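TT1561 protein (PDB 1UF3) is a calcium-binding protein of unknown function whose fold places it among the calcineurin-like metallophosphoesterases, consistent with a predicted phosphoesterase activity. Local coordinates at residues A75-Y80 / E127-P132; Y68-Q73 / M94-E99; N13-L18 / L42-A47; G114-D119 / F155-Y160. All coordinates share one frame; numbering follows the deposited sequence.

Contact 1: A75-Y80 / E127-P132; sequences APIWEY and EALRYP. With CA (calcium ion), chain I.
Ala75 and Leu129 meet methyl to methyl, and direct contact between 75-80 and 127-132 is apolar. The Ala75 CB points at the facing chain and rests on the backbone of Ala128, 3.6 Å from its CA. Leu129 closes over it with CD2, 3.9 Å from Ala75 CB. The same branch reaches Ile77 CB at 3.9 Å, so that one leucine methyl touches both Ala75 and Ile77. Its sister CD1 meets Ile77 CD1 at 3.9 Å, the two side chains crossing at about a right angle. With CG1 of Ile77 turned opposite the backbone N (chi1 -177°), Ile77 CD1 also lies 4.1 Å from Tyr131 OH, a packing contact; the hydroxyl hydrogen-bonds to Glu125 and His98.

Metal coordination forms the second group. Ala75 O, the carbonyl oxygen of the cis peptide to Pro76, binds calcium at 2.3 Å, beside the carbonyls of Lys45 and Ala47 and four waters. Glu79 acts from the second shell: OE2 accepts from water 1 at 2.6 Å and from water 2, both of them calcium ligands.

The chemistry thus divides at Ala75. Its methyl is buried against the Ala128 backbone and the Leu129 side chain while its carbonyl serves the ion, and the nearby carboxylate probably helps to offset the metal's charge through water.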
loop_
_atom_site.group_PDB
_atom_site.type_symbol
_atom_site.label_atom_id
_atom_site.label_comp_id
_atom_site.label_asym_id
_atom_site.label_seq_id
_atom_site.Cartn_x
_atom_site.Cartn_y
_atom_site.Cartn_z
ATOM N N ALA A 75 9.440 15.665 -36.811
ATOM C CA ALA A 75 10.467 15.242 -37.757
ATOM C C ALA A 75 11.773 16.059 -37.680
ATOM O O ALA A 75 11.792 17.204 -37.204
ATOM C CB ALA A 75 9.883 15.287 -39.184
ATOM N N PRO A 76 12.897 15.453 -38.093
ATOM C CA PRO A 76 13.009 14.085 -38.609
ATOM C C PRO A 76 12.706 13.037 -37.518
ATOM O O PRO A 76 12.867 13.289 -36.321
ATOM C CB PRO A 76 14.451 14.024 -39.114
ATOM C CG PRO A 76 15.161 14.931 -38.151
ATOM C CD PRO A 76 14.214 16.107 -38.057
ATOM N N ILE A 77 12.259 11.873 -37.963
ATOM C CA ILE A 77 11.875 10.775 -37.082
ATOM C C ILE A 77 12.960 10.369 -36.079
ATOM O O ILE A 77 12.675 10.076 -34.922
ATOM C CB ILE A 77 11.464 9.531 -37.946
ATOM C CG1 ILE A 77 10.990 8.366 -37.063
ATOM C CG2 ILE A 77 12.643 9.078 -38.776
ATOM C CD1 ILE A 77 9.694 8.611 -36.340
ATOM N N TRP A 78 14.208 10.381 -36.522
ATOM C CA TRP A 78 15.318 9.960 -35.681
ATOM C C TRP A 78 15.607 10.786 -34.447
ATOM O O TRP A 78 16.209 10.265 -33.495
ATOM C CB TRP A 78 16.580 9.812 -36.543
ATOM C CG TRP A 78 16.357 8.935 -37.764
ATOM C CD1 TRP A 78 16.462 9.318 -39.066
ATOM C CD2 TRP A 78 16.031 7.527 -37.788
ATOM N NE1 TRP A 78 16.225 8.250 -39.897
ATOM C CE2 TRP A 78 15.959 7.139 -39.141
ATOM C CE3 TRP A 78 15.802 6.563 -36.794
ATOM C CZ2 TRP A 78 15.663 5.826 -39.541
ATOM C CZ3 TRP A 78 15.507 5.242 -37.190
ATOM C CH2 TRP A 78 15.441 4.893 -38.553
ATOM N N GLU A 79 15.193 12.054 -34.430
ATOM C CA GLU A 79 15.422 12.881 -33.246
ATOM C C GLU A 79 14.449 12.470 -32.143
ATOM O O GLU A 79 14.843 12.258 -30.981
ATOM C CB GLU A 79 15.255 14.377 -33.559
ATOM C CG GLU A 79 16.255 14.877 -34.598
ATOM C CD GLU A 79 16.483 16.394 -34.560
ATOM O OE1 GLU A 79 17.453 16.826 -35.207
ATOM O OE2 GLU A 79 15.719 17.145 -33.904
ATOM N N TYR A 80 13.171 12.386 -32.504
ATOM C CA TYR A 80 12.140 11.936 -31.563
ATOM C C TYR A 80 12.575 10.538 -31.079
ATOM O O TYR A 80 12.649 10.288 -29.881
ATOM C CB TYR A 80 10.774 11.833 -32.280
ATOM C CG TYR A 80 9.752 10.847 -31.671
ATOM C CD1 TYR A 80 8.955 11.214 -30.583
ATOM C CD2 TYR A 80 9.584 9.565 -32.200
ATOM C CE1 TYR A 80 8.008 10.333 -30.037
ATOM C CE2 TYR A 80 8.631 8.668 -31.660
ATOM C CZ TYR A 80 7.847 9.062 -30.585
ATOM O OH TYR A 80 6.872 8.217 -30.065
ATOM N N GLU A 127 11.055 15.734 -43.607
ATOM C CA GLU A 127 10.393 17.042 -43.640
ATOM C C GLU A 127 9.115 16.958 -42.793
ATOM O O GLU A 127 8.593 17.965 -42.309
ATOM C CB GLU A 127 10.031 17.414 -45.086
ATOM C CG GLU A 127 11.191 17.323 -46.067
ATOM C CD GLU A 127 10.720 17.320 -47.514
ATOM O OE1 GLU A 127 9.780 16.554 -47.830
ATOM O OE2 GLU A 127 11.291 18.068 -48.344
ATOM N N ALA A 128 8.613 15.742 -42.628
ATOM C CA ALA A 128 7.405 15.502 -41.842
ATOM C C ALA A 128 7.313 13.993 -41.608
ATOM O O ALA A 128 8.168 13.238 -42.072
ATOM C CB ALA A 128 6.152 15.981 -42.632
ATOM N N LEU A 129 6.289 13.551 -40.879
ATOM C CA LEU A 129 6.100 12.109 -40.703
ATOM C C LEU A 129 4.815 11.816 -41.438
ATOM O O LEU A 129 3.754 12.254 -41.020
ATOM C CB LEU A 129 5.942 11.710 -39.233
ATOM C CG LEU A 129 7.081 12.063 -38.268
ATOM C CD1 LEU A 129 6.890 11.310 -36.936
ATOM C CD2 LEU A 129 8.414 11.706 -38.895
ATOM N N ARG A 130 4.890 11.059 -42.518
ATOM C CA ARG A 130 3.687 10.760 -43.273
ATOM C C ARG A 130 3.795 9.353 -43.799
ATOM O O ARG A 130 4.804 8.990 -44.413
ATOM C CB ARG A 130 3.539 11.747 -44.457
ATOM C CG ARG A 130 2.290 11.533 -45.302
ATOM C CD ARG A 130 2.187 12.497 -46.498
ATOM N NE ARG A 130 3.143 12.175 -47.557
ATOM C CZ ARG A 130 4.282 12.833 -47.788
ATOM N NH1 ARG A 130 4.632 13.877 -47.038
ATOM N NH2 ARG A 130 5.088 12.433 -48.766
ATOM N N TYR A 131 2.768 8.548 -43.572
ATOM C CA TYR A 131 2.828 7.188 -44.088
ATOM C C TYR A 131 1.563 6.827 -44.811
ATOM O O TYR A 131 0.469 7.177 -44.374
ATOM C CB TYR A 131 3.027 6.151 -42.960
ATOM C CG TYR A 131 4.123 6.485 -41.968
ATOM C CD1 TYR A 131 3.837 7.151 -40.779
ATOM C CD2 TYR A 131 5.446 6.131 -42.220
ATOM C CE1 TYR A 131 4.848 7.448 -39.860
ATOM C CE2 TYR A 131 6.460 6.432 -41.307
ATOM C CZ TYR A 131 6.153 7.082 -40.145
ATOM O OH TYR A 131 7.156 7.394 -39.272
ATOM N N PRO A 132 1.695 6.123 -45.935
ATOM C CA PRO A 132 0.508 5.714 -46.684
ATOM C C PRO A 132 -0.167 4.574 -45.903
ATOM O O PRO A 132 0.507 3.810 -45.196
ATOM C CB PRO A 132 1.081 5.267 -48.021
ATOM C CG PRO A 132 2.477 4.802 -47.664
ATOM C CD PRO A 132 2.933 5.837 -46.684
HETATM CA CA CA I . 12.359 18.842 -35.630
HETATM O O HOH W 1 13.130 16.810 -34.315
HETATM O O HOH W 2 14.812 18.888 -35.949
HETATM O O HOH W 3 13.667 20.276 -37.651
HETATM O O HOH W 4 10.324 18.521 -34.242
#

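Contact 2: Y68-Q73 / M94-E99; sequences YVPGPQ and MRNVHE
Tyr68 and Asn96 form the parallel bridge that closes a beta-alpha-beta unit, strand 66-69 and strand 94-96 being joined through helix 77-90. Two backbone bonds hold the pair: Tyr68 N donates to Arg95 O at 3.1 Å, and Val97 N donates to Tyr68 O at 3.0 Å. Both side chains stand on the same sheet face. Tyr68 takes the rotamer that sets its ring between its own N and carbonyl carbon (chi1 36°), which folds the ring back over the neighbouring strand. Arg95 O then sits above the ring centre, and CE2 presses to 3.4 Å from Asn96 CA. The Tyr68 hydroxyl passes on to bond Glu88.

Where the strand ends, Asn96 makes an Asx turn, its OD1 accepting from His98 N at 2.8 Å with the donor well above the carbonyl plane; the same oxygen also bonds to Tyr80. The turn brings the His98 imidazole beside Pro70. Pro70 CG makes a CH-pi contact over one face, 4.2 Å from the ring centroid, while Glu99 CG covers the opposite face. The imidazole nitrogens bond to Gly114 and Tyr131. On the other side of the sheet, Val69 CG1 packs against Val97 CG2 at 3.7 Å.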
loop_
_atom_site.group_PDB
_atom_site.type_symbol
_atom_site.label_atom_id
_atom_site.label_comp_id
_atom_site.label_asym_id
_atom_site.label_seq_id
_atom_site.Cartn_x
_atom_site.Cartn_y
_atom_site.Cartn_z
ATOM N N TYR A 68 3.201 6.621 -26.084
ATOM C CA TYR A 68 3.030 7.777 -26.941
ATOM C C TYR A 68 3.418 7.479 -28.373
ATOM O O TYR A 68 4.112 6.484 -28.654
ATOM C CB TYR A 68 3.840 8.986 -26.389
ATOM C CG TYR A 68 5.184 8.637 -25.754
ATOM C CD1 TYR A 68 5.332 8.572 -24.360
ATOM C CD2 TYR A 68 6.291 8.315 -26.545
ATOM C CE1 TYR A 68 6.573 8.176 -23.764
ATOM C CE2 TYR A 68 7.524 7.918 -25.965
ATOM C CZ TYR A 68 7.647 7.846 -24.583
ATOM O OH TYR A 68 8.821 7.361 -24.041
ATOM N N VAL A 69 2.900 8.296 -29.293
ATOM C CA VAL A 69 3.246 8.182 -30.704
ATOM C C VAL A 69 3.510 9.626 -31.166
ATOM O O VAL A 69 2.983 10.592 -30.598
ATOM C CB VAL A 69 2.135 7.531 -31.560
ATOM C CG1 VAL A 69 1.831 6.137 -31.036
ATOM C CG2 VAL A 69 0.896 8.394 -31.572
ATOM N N PRO A 70 4.354 9.788 -32.181
ATOM C CA PRO A 70 4.665 11.132 -32.670
ATOM C C PRO A 70 3.590 11.661 -33.626
ATOM O O PRO A 70 2.747 10.895 -34.122
ATOM C CB PRO A 70 6.004 10.924 -33.356
ATOM C CG PRO A 70 5.806 9.561 -34.008
ATOM C CD PRO A 70 5.086 8.750 -32.944
ATOM N N GLY A 71 3.621 12.970 -33.871
ATOM C CA GLY A 71 2.668 13.581 -34.788
ATOM C C GLY A 71 3.316 13.902 -36.125
ATOM O O GLY A 71 4.507 13.625 -36.328
ATOM N N PRO A 72 2.563 14.489 -37.071
ATOM C CA PRO A 72 3.130 14.822 -38.383
ATOM C C PRO A 72 4.324 15.794 -38.324
ATOM O O PRO A 72 5.164 15.785 -39.199
ATOM C CB PRO A 72 1.931 15.412 -39.147
ATOM C CG PRO A 72 0.726 14.759 -38.444
ATOM C CD PRO A 72 1.128 14.819 -37.007
ATOM N N GLN A 73 4.400 16.613 -37.289
ATOM C CA GLN A 73 5.499 17.566 -37.157
ATOM C C GLN A 73 6.754 17.113 -36.353
ATOM O O GLN A 73 7.739 17.854 -36.262
ATOM C CB GLN A 73 4.956 18.868 -36.565
ATOM C CG GLN A 73 4.093 19.674 -37.535
ATOM C CD GLN A 73 3.680 21.012 -36.947
ATOM O OE1 GLN A 73 4.521 21.754 -36.447
ATOM N NE2 GLN A 73 2.383 21.320 -36.996
HETATM N N MSE A 94 8.141 3.820 -19.684
HETATM C CA MSE A 94 7.726 4.735 -20.759
HETATM C C MSE A 94 7.960 4.021 -22.049
HETATM O O MSE A 94 8.887 3.215 -22.159
HETATM C CB MSE A 94 8.557 6.024 -20.742
HETATM C CG MSE A 94 8.447 6.747 -19.456
HETATM SE SE MSE A 94 9.718 8.222 -19.338
HETATM C CE MSE A 94 8.821 9.403 -20.634
ATOM N N ARG A 95 7.152 4.326 -23.050
ATOM C CA ARG A 95 7.296 3.631 -24.295
ATOM C C ARG A 95 6.692 4.291 -25.528
ATOM O O ARG A 95 5.482 4.554 -25.587
ATOM C CB ARG A 95 6.687 2.220 -24.150
ATOM C CG ARG A 95 6.872 1.302 -25.360
ATOM C CD ARG A 95 8.363 1.121 -25.742
ATOM N NE ARG A 95 8.637 -0.158 -26.393
ATOM C CZ ARG A 95 9.278 -0.320 -27.550
ATOM N NH1 ARG A 95 9.727 0.723 -28.231
ATOM N NH2 ARG A 95 9.497 -1.543 -28.019
ATOM N N ASN A 96 7.553 4.534 -26.512
ATOM C CA ASN A 96 7.125 5.052 -27.788
ATOM C C ASN A 96 6.587 3.786 -28.449
ATOM O O ASN A 96 7.346 2.845 -28.655
ATOM C CB ASN A 96 8.325 5.562 -28.592
ATOM C CG ASN A 96 8.191 5.276 -30.041
ATOM O OD1 ASN A 96 7.158 5.569 -30.635
ATOM N ND2 ASN A 96 9.230 4.690 -30.642
ATOM N N VAL A 97 5.293 3.749 -28.759
ATOM C CA VAL A 97 4.709 2.566 -29.385
ATOM C C VAL A 97 4.544 2.698 -30.895
ATOM O O VAL A 97 3.946 1.839 -31.544
ATOM C CB VAL A 97 3.352 2.173 -28.705
ATOM C CG1 VAL A 97 3.619 1.664 -27.261
ATOM C CG2 VAL A 97 2.405 3.371 -28.650
ATOM N N HIS A 98 5.129 3.750 -31.463
ATOM C CA HIS A 98 5.064 3.977 -32.910
ATOM C C HIS A 98 5.689 2.788 -33.668
ATOM O O HIS A 98 6.875 2.498 -33.540
ATOM C CB HIS A 98 5.780 5.306 -33.258
ATOM C CG HIS A 98 5.794 5.632 -34.724
ATOM N ND1 HIS A 98 4.641 5.766 -35.474
ATOM C CD2 HIS A 98 6.824 5.808 -35.588
ATOM C CE1 HIS A 98 4.962 6.002 -36.736
ATOM N NE2 HIS A 98 6.279 6.031 -36.832
ATOM N N GLU A 99 4.858 2.095 -34.440
ATOM C CA GLU A 99 5.217 0.916 -35.246
ATOM C C GLU A 99 5.591 -0.286 -34.375
ATOM O O GLU A 99 6.050 -1.306 -34.877
ATOM C CB GLU A 99 6.384 1.192 -36.212
ATOM C CG GLU A 99 6.321 2.502 -36.991
ATOM C CD GLU A 99 7.527 2.667 -37.919
ATOM O OE1 GLU A 99 8.610 2.136 -37.602
ATOM O OE2 GLU A 99 7.399 3.329 -38.965
#

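Contact 3: N13-L18 / L42-A47; sequences NPMGDL and LMPKAA. With CA (calcium ion), chain I.
Gly16 N donates to Leu42 O at 2.7 Å, and the tight part of this contact is built round that bond. The selenium of Met43, a selenomethionine, lies 3.7 Å from Gly16 CA. A chain bent at chi2 and chi3 folds the Met43 end back so that its CE also meets Leu18 CD2 at 4.0 Å, the two side chains crossing at about a right angle. A beta carbon on Gly16 would come tightly against Pro44 CD. Pro44 CG touches Met15 O at 3.5 Å, and Pro14 CG adds a further contact on Leu42 O at 3.6 Å.

Gly16 belongs to a type I' turn from Pro14 to Asp17, closed by Asp17 N to Pro14 O. The two loops follow strands 7-12 and 35-39, positions from which calcineurin-like phosphoesterases usually offer metal ligands.

The looser part lies at the margin, where the bent side chain of Met15, also a selenomethionine, lays CE 3.9 Å from Pro44 CB. A glycine in place of Pro44 would probably leave the Met15 methyl without its support and let the backbone before Lys45 flex. Past Pro44 the loop turns to the ion: Lys45 O and Ala47 O bind calcium, and water 4, another of its ligands, donates to Pro44 O at 2.8 Å.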
loop_
_atom_site.group_PDB
_atom_site.type_symbol
_atom_site.label_atom_id
_atom_site.label_comp_id
_atom_site.label_asym_id
_atom_site.label_seq_id
_atom_site.Cartn_x
_atom_site.Cartn_y
_atom_site.Cartn_z
ATOM N N ASN A 13 -1.309 16.362 -29.052
ATOM C CA ASN A 13 -0.721 17.574 -29.594
ATOM C C ASN A 13 -0.272 18.664 -28.626
ATOM O O ASN A 13 -0.706 19.798 -28.745
ATOM C CB ASN A 13 -1.722 18.170 -30.591
ATOM C CG ASN A 13 -1.083 19.156 -31.535
ATOM O OD1 ASN A 13 -0.237 18.788 -32.356
ATOM N ND2 ASN A 13 -1.481 20.425 -31.424
ATOM N N PRO A 14 0.595 18.344 -27.650
ATOM C CA PRO A 14 1.050 19.383 -26.713
ATOM C C PRO A 14 1.886 20.503 -27.393
ATOM O O PRO A 14 2.028 21.601 -26.851
ATOM C CB PRO A 14 1.863 18.591 -25.683
ATOM C CG PRO A 14 2.367 17.397 -26.484
ATOM C CD PRO A 14 1.134 17.023 -27.279
HETATM N N MSE A 15 2.433 20.208 -28.566
HETATM C CA MSE A 15 3.234 21.151 -29.344
HETATM C C MSE A 15 4.322 21.921 -28.578
HETATM O O MSE A 15 4.417 23.152 -28.679
HETATM C CB MSE A 15 2.312 22.155 -30.069
HETATM C CG MSE A 15 1.596 21.617 -31.310
HETATM SE SE MSE A 15 2.702 21.395 -32.855
HETATM C CE MSE A 15 2.816 23.281 -33.356
ATOM N N GLY A 16 5.139 21.200 -27.813
ATOM C CA GLY A 16 6.227 21.833 -27.084
ATOM C C GLY A 16 5.883 22.657 -25.863
ATOM O O GLY A 16 6.776 23.255 -25.253
ATOM N N ASP A 17 4.608 22.690 -25.485
ATOM C CA ASP A 17 4.192 23.449 -24.306
ATOM C C ASP A 17 4.585 22.677 -23.041
ATOM O O ASP A 17 3.801 21.879 -22.513
ATOM C CB ASP A 17 2.683 23.658 -24.327
ATOM C CG ASP A 17 2.238 24.717 -23.360
ATOM O OD1 ASP A 17 2.995 24.992 -22.409
ATOM O OD2 ASP A 17 1.131 25.273 -23.539
ATOM N N LEU A 18 5.794 22.930 -22.548
ATOM C CA LEU A 18 6.306 22.245 -21.367
ATOM C C LEU A 18 5.613 22.609 -20.064
ATOM O O LEU A 18 5.579 21.805 -19.121
ATOM C CB LEU A 18 7.807 22.506 -21.222
ATOM C CG LEU A 18 8.612 22.069 -22.441
ATOM C CD1 LEU A 18 10.066 22.391 -22.226
ATOM C CD2 LEU A 18 8.421 20.583 -22.683
ATOM N N LEU A 42 4.295 16.030 -30.293
ATOM C CA LEU A 42 4.876 16.300 -28.986
ATOM C C LEU A 42 5.535 17.678 -29.061
ATOM O O LEU A 42 5.421 18.488 -28.148
ATOM C CB LEU A 42 5.959 15.273 -28.637
ATOM C CG LEU A 42 5.575 13.856 -28.183
ATOM C CD1 LEU A 42 4.834 13.113 -29.284
ATOM C CD2 LEU A 42 6.864 13.109 -27.809
HETATM N N MSE A 43 6.209 17.914 -30.183
HETATM C CA MSE A 43 6.974 19.141 -30.452
HETATM C C MSE A 43 6.639 19.709 -31.826
HETATM O O MSE A 43 6.203 18.972 -32.718
HETATM C CB MSE A 43 8.473 18.806 -30.501
HETATM C CG MSE A 43 9.143 18.527 -29.192
HETATM SE SE MSE A 43 9.357 20.161 -28.276
HETATM C CE MSE A 43 9.103 19.489 -26.469
ATOM N N PRO A 44 6.865 21.021 -32.027
ATOM C CA PRO A 44 6.600 21.643 -33.328
ATOM C C PRO A 44 7.755 21.177 -34.206
ATOM O O PRO A 44 8.805 20.784 -33.691
ATOM C CB PRO A 44 6.721 23.139 -33.040
ATOM C CG PRO A 44 6.473 23.246 -31.571
ATOM C CD PRO A 44 7.185 22.038 -31.017
ATOM N N LYS A 45 7.581 21.228 -35.520
ATOM C CA LYS A 45 8.631 20.822 -36.452
ATOM C C LYS A 45 9.993 21.456 -36.103
ATOM O O LYS A 45 11.028 20.783 -36.154
ATOM C CB LYS A 45 8.221 21.208 -37.886
ATOM C CG LYS A 45 9.275 21.015 -38.961
ATOM C CD LYS A 45 9.637 19.550 -39.130
ATOM C CE LYS A 45 10.740 19.354 -40.160
ATOM N NZ LYS A 45 10.326 19.838 -41.509
ATOM N N ALA A 46 9.977 22.739 -35.733
ATOM C CA ALA A 46 11.202 23.485 -35.410
ATOM C C ALA A 46 12.085 22.852 -34.345
ATOM O O ALA A 46 13.303 22.971 -34.397
ATOM C CB ALA A 46 10.844 24.921 -34.983
ATOM N N ALA A 47 11.465 22.207 -33.365
ATOM C CA ALA A 47 12.191 21.569 -32.277
ATOM C C ALA A 47 13.271 20.600 -32.745
ATOM O O ALA A 47 13.170 19.970 -33.830
ATOM C CB ALA A 47 11.209 20.860 -31.359
HETATM CA CA CA I . 12.359 18.842 -35.630
HETATM O O HOH W 4 10.324 18.521 -34.242
HETATM O O HOH W 1 13.130 16.810 -34.315
HETATM O O HOH W 2 14.812 18.888 -35.949
HETATM O O HOH W 3 13.667 20.276 -37.651
#

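Contact 4: G114-D119 / F155-Y160; sequences GGEIAD and FHTMPY
Thr157 faces the edge of strand 108-118 with its hydroxyl foremost, and OG1 accepts from Ile117 N at 2.8 Å in a nearly straight bond (173°). Chi1 of -61° sets OG1 beside the threonine's own N and turns CG2 toward Ile117 O, so the two branches straddle one residue of the strand. With a valine here, the Ile117 N-H would probably be left without its acceptor and the loop held to the strand less firmly. The Ile117 side chain turns to Phe155: its CD1 comes obliquely to the ring, 3.8 Å from CD2, and helix 133-140 covers the pair, with Ala136 on Ile117 and Leu140 on Phe155.

His156 points its CB at Gly115 O, 3.4 Å away, while the imidazole swings off toward Pro72 and Ala187. Water 5 donates to Gly115 O at 2.7 Å and accepts from His156 N at 2.8 Å, bridging the backbones where they no longer pair directly.

Such splaying of neighbouring parallel strands, 108-118 and 151-155, opens the loop end of the sheet. In calcineurin-like phosphoesterases the loop after a strand like 151-155 usually presents a metal-binding histidine, the position His156 probably matches, although no metal is bound there in this structure.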
loop_
_atom_site.group_PDB
_atom_site.type_symbol
_atom_site.label_atom_id
_atom_site.label_comp_id
_atom_site.label_asym_id
_atom_site.label_seq_id
_atom_site.Cartn_x
_atom_site.Cartn_y
_atom_site.Cartn_z
ATOM N N GLY A 114 1.988 6.572 -35.453
ATOM C CA GLY A 114 1.927 8.019 -35.382
ATOM C C GLY A 114 2.144 8.662 -36.747
ATOM O O GLY A 114 2.144 7.981 -37.766
ATOM N N GLY A 115 2.338 9.978 -36.764
ATOM C CA GLY A 115 2.529 10.681 -38.021
ATOM C C GLY A 115 1.199 10.795 -38.741
ATOM O O GLY A 115 0.155 10.426 -38.204
ATOM N N GLU A 116 1.218 11.300 -39.963
ATOM C CA GLU A 116 -0.017 11.407 -40.728
ATOM C C GLU A 116 -0.233 10.132 -41.505
ATOM O O GLU A 116 0.619 9.756 -42.290
ATOM C CB GLU A 116 0.073 12.549 -41.739
ATOM C CG GLU A 116 -1.179 12.702 -42.599
ATOM C CD GLU A 116 -0.948 13.614 -43.801
ATOM O OE1 GLU A 116 -0.041 14.470 -43.739
ATOM O OE2 GLU A 116 -1.680 13.467 -44.803
ATOM N N ILE A 117 -1.344 9.438 -41.295
ATOM C CA ILE A 117 -1.567 8.262 -42.113
ATOM C C ILE A 117 -2.375 8.759 -43.323
ATOM O O ILE A 117 -3.572 9.022 -43.215
ATOM C CB ILE A 117 -2.368 7.149 -41.393
ATOM C CG1 ILE A 117 -1.575 6.588 -40.203
ATOM C CG2 ILE A 117 -2.613 6.002 -42.374
ATOM C CD1 ILE A 117 -2.412 5.701 -39.233
ATOM N N ALA A 118 -1.702 8.907 -44.462
ATOM C CA ALA A 118 -2.327 9.372 -45.700
ATOM C C ALA A 118 -2.913 8.182 -46.444
ATOM O O ALA A 118 -2.448 7.046 -46.272
ATOM C CB ALA A 118 -1.287 10.076 -46.571
ATOM N N ASP A 119 -3.927 8.427 -47.275
ATOM C CA ASP A 119 -4.546 7.330 -48.008
ATOM C C ASP A 119 -3.505 6.654 -48.883
ATOM O O ASP A 119 -3.420 5.422 -48.938
ATOM C CB ASP A 119 -5.714 7.823 -48.882
ATOM C CG ASP A 119 -6.770 8.588 -48.082
ATOM O OD1 ASP A 119 -6.855 8.380 -46.848
ATOM O OD2 ASP A 119 -7.519 9.395 -48.686
ATOM N N PHE A 155 -3.153 6.614 -32.461
ATOM C CA PHE A 155 -2.919 7.145 -33.809
ATOM C C PHE A 155 -2.999 8.657 -33.724
ATOM O O PHE A 155 -3.641 9.222 -32.825
ATOM C CB PHE A 155 -4.019 6.771 -34.811
ATOM C CG PHE A 155 -4.174 5.323 -35.070
ATOM C CD1 PHE A 155 -5.414 4.708 -34.844
ATOM C CD2 PHE A 155 -3.154 4.598 -35.663
ATOM C CE1 PHE A 155 -5.628 3.403 -35.220
ATOM C CE2 PHE A 155 -3.352 3.298 -36.039
ATOM C CZ PHE A 155 -4.605 2.689 -35.820
ATOM N N HIS A 156 -2.367 9.319 -34.677
ATOM C CA HIS A 156 -2.503 10.752 -34.685
ATOM C C HIS A 156 -3.750 11.045 -35.548
ATOM O O HIS A 156 -4.624 11.815 -35.159
ATOM C CB HIS A 156 -1.293 11.426 -35.292
ATOM C CG HIS A 156 -1.452 12.909 -35.378
ATOM N ND1 HIS A 156 -2.077 13.527 -36.441
ATOM C CD2 HIS A 156 -1.194 13.882 -34.473
ATOM C CE1 HIS A 156 -2.196 14.819 -36.183
ATOM N NE2 HIS A 156 -1.669 15.058 -34.994
ATOM N N THR A 157 -3.813 10.382 -36.694
ATOM C CA THR A 157 -4.866 10.515 -37.684
ATOM C C THR A 157 -6.229 9.979 -37.235
ATOM O O THR A 157 -6.347 8.828 -36.827
ATOM C CB THR A 157 -4.416 9.799 -38.958
ATOM O OG1 THR A 157 -3.222 10.431 -39.432
ATOM C CG2 THR A 157 -5.497 9.836 -40.047
HETATM N N MSE A 158 -7.253 10.825 -37.304
HETATM C CA MSE A 158 -8.609 10.439 -36.908
HETATM C C MSE A 158 -9.292 9.555 -37.933
HETATM O O MSE A 158 -9.111 9.729 -39.138
HETATM C CB MSE A 158 -9.487 11.668 -36.735
HETATM C CG MSE A 158 -9.256 12.463 -35.505
HETATM SE SE MSE A 158 -10.861 13.489 -35.134
HETATM C CE MSE A 158 -12.108 12.028 -35.006
ATOM N N PRO A 159 -10.100 8.592 -37.470
ATOM C CA PRO A 159 -10.798 7.718 -38.416
ATOM C C PRO A 159 -12.071 8.420 -38.909
ATOM O O PRO A 159 -12.595 9.318 -38.255
ATOM C CB PRO A 159 -11.126 6.494 -37.574
ATOM C CG PRO A 159 -11.406 7.110 -36.235
ATOM C CD PRO A 159 -10.270 8.101 -36.091
ATOM N N TYR A 160 -12.546 8.027 -40.079
ATOM C CA TYR A 160 -13.769 8.602 -40.609
ATOM C C TYR A 160 -14.882 8.084 -39.716
ATOM O O TYR A 160 -14.962 6.874 -39.475
ATOM C CB TYR A 160 -14.011 8.104 -42.017
ATOM C CG TYR A 160 -15.428 8.341 -42.459
ATOM C CD1 TYR A 160 -15.822 9.594 -42.926
ATOM C CD2 TYR A 160 -16.375 7.316 -42.408
ATOM C CE1 TYR A 160 -17.129 9.830 -43.348
ATOM C CE2 TYR A 160 -17.697 7.537 -42.825
ATOM C CZ TYR A 160 -18.064 8.802 -43.298
ATOM O OH TYR A 160 -19.351 9.049 -43.728
HETATM O O HOH W 5 -1.309 8.412 -37.067
#

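Contacts 1 and 3 share one calcium ion and its four waters: 42-47 supplies two carbonyls and 75-80 the third, and Lys45 NZ adds a hydrogen bond of 2.7 Å to Glu127 O. Contact 2 is central, 10 to 13 Å from the other centres, and meets contact 3 through Gln73 OE1 and Lys45 N at 3.2 Å. The two imidazole nitrogens of His98 tie contact 2 to contacts 1 and 4, and Pro70 O lies 2.8 Å from Gly115 N. Contacts 1 and 4 are joined by sheet pairing of strands 130-132 and 108-118. Contacts 3 and 4 stand apart, about 18 Å between centres, across the loop end where relatives place their active site.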